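Local atomic coordinates of bumblebee peptidoglycan recognition protein SA (PDB entry 5XZ4), a protein that probably recognises bacterial peptidoglycan in insect innate immunity, with a preference for the Dap-type over the Lys-type polymer. Residues Gln9-Arg13 with Ser14-Asp18. Sequence-based numbering, arbitrary orientation.
Sequences QIIGR and SEWTD
R13 and W16 cross over one helical turn, the short helix 13-16 near the start of the modelled chain, in a protein of the N-acetylmuramoyl-L-alanine amidase family. G12 and E15 add the side-chain half of a capping box at its N-terminal end. The guanidinium and indole planes stand 48° apart. The aliphatic part of R13 makes the contact: CG lies 3.9 Å from W16 CZ2, and the guanidinium is carried past the ring. W16 chi1 of 61° tucks CG between the two backbone branches, which lays the indole over the turn. One ring face receives R13 O. The same face meets T17 CG2, toward the rim of the ring.

R13 leaves the turn with CG anti to its backbone N (chi1 -169°) and runs extended to NE. Its guanidinium then lies with one face against the T17 methyl, R13 NH2 being 3.5 Å from T17 CG2. The polar ends are held by other parts of the fold. R13 NH1 forms a salt bridge with D69, W16 NE1 bonds to E84 O on strand 82-84, and T17 OG1 bonds to E55 on helix 47-64. The turn thereby joins the edge strand of the sheet to that helix.

E15 reaches back along the chain toward G12. Its OE1 accepts the G12 N-H at 2.9 Å, with the donor well above the carboxylate plane. G12, at the N-cap, has no side chain to return the bond, and its backbone O accepts from E15 N instead, also at 2.9 Å. The E15 side chain crosses that of I11 at about a right angle, and I11 CG2 rests 3.7 Å from E15 CB.

R13 O closes the turn by accepting two N-H groups. W16 N lies 3.1 Å from R13 O, above the carbonyl plane; T17 N lies 3.2 Å from R13 O, nearly in line with the C=O bond.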
loop_
_atom_site.group_PDB
_atom_site.type_symbol
_atom_site.label_atom_id
_atom_site.label_comp_id
_atom_site.label_asym_id
_atom_site.label_seq_id
_atom_site.Cartn_x
_atom_site.Cartn_y
_atom_site.Cartn_z
ATOM N N GLN A 9 -1.074 -13.942 -5.235
ATOM C CA GLN A 9 0.060 -14.605 -4.568
ATOM C C GLN A 9 1.062 -13.548 -4.097
ATOM O O GLN A 9 1.906 -13.057 -4.875
ATOM C CB GLN A 9 0.739 -15.628 -5.482
ATOM C CG GLN A 9 -0.128 -16.842 -5.775
ATOM C CD GLN A 9 0.527 -17.800 -6.744
ATOM O OE1 GLN A 9 0.968 -17.406 -7.825
ATOM N NE2 GLN A 9 0.584 -19.067 -6.369
ATOM N N ILE A 10 0.986 -13.231 -2.813
ATOM C CA ILE A 10 1.762 -12.107 -2.255
ATOM C C ILE A 10 3.252 -12.472 -2.141
ATOM O O ILE A 10 3.589 -13.579 -1.712
ATOM C CB ILE A 10 1.179 -11.664 -0.886
ATOM C CG1 ILE A 10 -0.294 -11.188 -1.062
ATOM C CG2 ILE A 10 2.069 -10.610 -0.217
ATOM C CD1 ILE A 10 -1.107 -11.088 0.222
ATOM N N ILE A 11 4.113 -11.519 -2.515
ATOM C CA ILE A 11 5.556 -11.678 -2.367
ATOM C C ILE A 11 5.903 -11.261 -0.939
ATOM O O ILE A 11 5.814 -10.063 -0.583
ATOM C CB ILE A 11 6.325 -10.859 -3.418
ATOM C CG1 ILE A 11 5.932 -11.350 -4.822
ATOM C CG2 ILE A 11 7.824 -10.960 -3.171
ATOM C CD1 ILE A 11 6.422 -10.520 -5.984
ATOM N N GLY A 12 6.267 -12.239 -0.115
ATOM C CA GLY A 12 6.552 -12.033 1.288
ATOM C C GLY A 12 7.715 -11.081 1.482
ATOM O O GLY A 12 8.610 -11.004 0.619
ATOM N N ARG A 13 7.737 -10.402 2.620
ATOM C CA ARG A 13 8.808 -9.413 2.907
ATOM C C ARG A 13 10.224 -10.000 2.728
ATOM O O ARG A 13 11.106 -9.361 2.095
ATOM C CB ARG A 13 8.622 -8.820 4.289
ATOM C CG ARG A 13 9.511 -7.613 4.583
ATOM C CD ARG A 13 9.318 -7.124 6.028
ATOM N NE ARG A 13 10.204 -5.977 6.320
ATOM C CZ ARG A 13 11.519 -6.077 6.540
ATOM N NH1 ARG A 13 12.230 -4.967 6.742
ATOM N NH2 ARG A 13 12.098 -7.277 6.567
ATOM N N SER A 14 10.455 -11.214 3.219
ATOM C CA SER A 14 11.800 -11.825 3.165
ATOM C C SER A 14 12.187 -12.235 1.738
ATOM O O SER A 14 13.343 -12.567 1.471
ATOM C CB SER A 14 11.898 -13.011 4.120
ATOM O OG SER A 14 11.040 -14.074 3.713
ATOM N N GLU A 15 11.233 -12.216 0.817
ATOM C CA GLU A 15 11.526 -12.521 -0.576
ATOM C C GLU A 15 12.124 -11.329 -1.326
ATOM O O GLU A 15 12.698 -11.500 -2.410
ATOM C CB GLU A 15 10.276 -13.012 -1.307
ATOM C CG GLU A 15 9.532 -14.186 -0.656
ATOM C CD GLU A 15 8.388 -14.703 -1.510
ATOM O OE1 GLU A 15 7.259 -14.825 -0.983
ATOM O OE2 GLU A 15 8.613 -14.986 -2.703
ATOM N N TRP A 16 11.975 -10.114 -0.773
ATOM C CA TRP A 16 12.544 -8.920 -1.417
ATOM C C TRP A 16 13.615 -8.172 -0.628
ATOM O O TRP A 16 14.266 -7.304 -1.196
ATOM C CB TRP A 16 11.448 -7.958 -1.957
ATOM C CG TRP A 16 10.501 -7.390 -0.932
ATOM C CD1 TRP A 16 9.219 -7.832 -0.652
ATOM C CD2 TRP A 16 10.722 -6.245 -0.093
ATOM N NE1 TRP A 16 8.647 -7.030 0.303
ATOM C CE2 TRP A 16 9.540 -6.055 0.680
ATOM C CE3 TRP A 16 11.798 -5.341 0.087
ATOM C CZ2 TRP A 16 9.416 -5.030 1.630
ATOM C CZ3 TRP A 16 11.670 -4.299 1.027
ATOM C CH2 TRP A 16 10.483 -4.165 1.805
ATOM N N THR A 17 13.795 -8.511 0.644
ATOM C CA THR A 17 14.861 -7.910 1.473
ATOM C C THR A 17 15.450 -8.902 2.449
ATOM O O THR A 17 14.750 -9.831 2.920
ATOM C CB THR A 17 14.396 -6.628 2.220
ATOM O OG1 THR A 17 15.497 -6.029 2.909
ATOM C CG2 THR A 17 13.327 -6.938 3.258
ATOM N N ASP A 18 16.732 -8.699 2.756
ATOM C CA ASP A 18 17.429 -9.429 3.819
ATOM C C ASP A 18 17.548 -8.681 5.139
ATOM O O ASP A 18 18.117 -9.217 6.095
ATOM C CB ASP A 18 18.823 -9.881 3.347
ATOM C CG ASP A 18 18.740 -10.863 2.191
ATOM O OD1 ASP A 18 17.661 -11.432 1.875
ATOM O OD2 ASP A 18 19.763 -11.057 1.519
#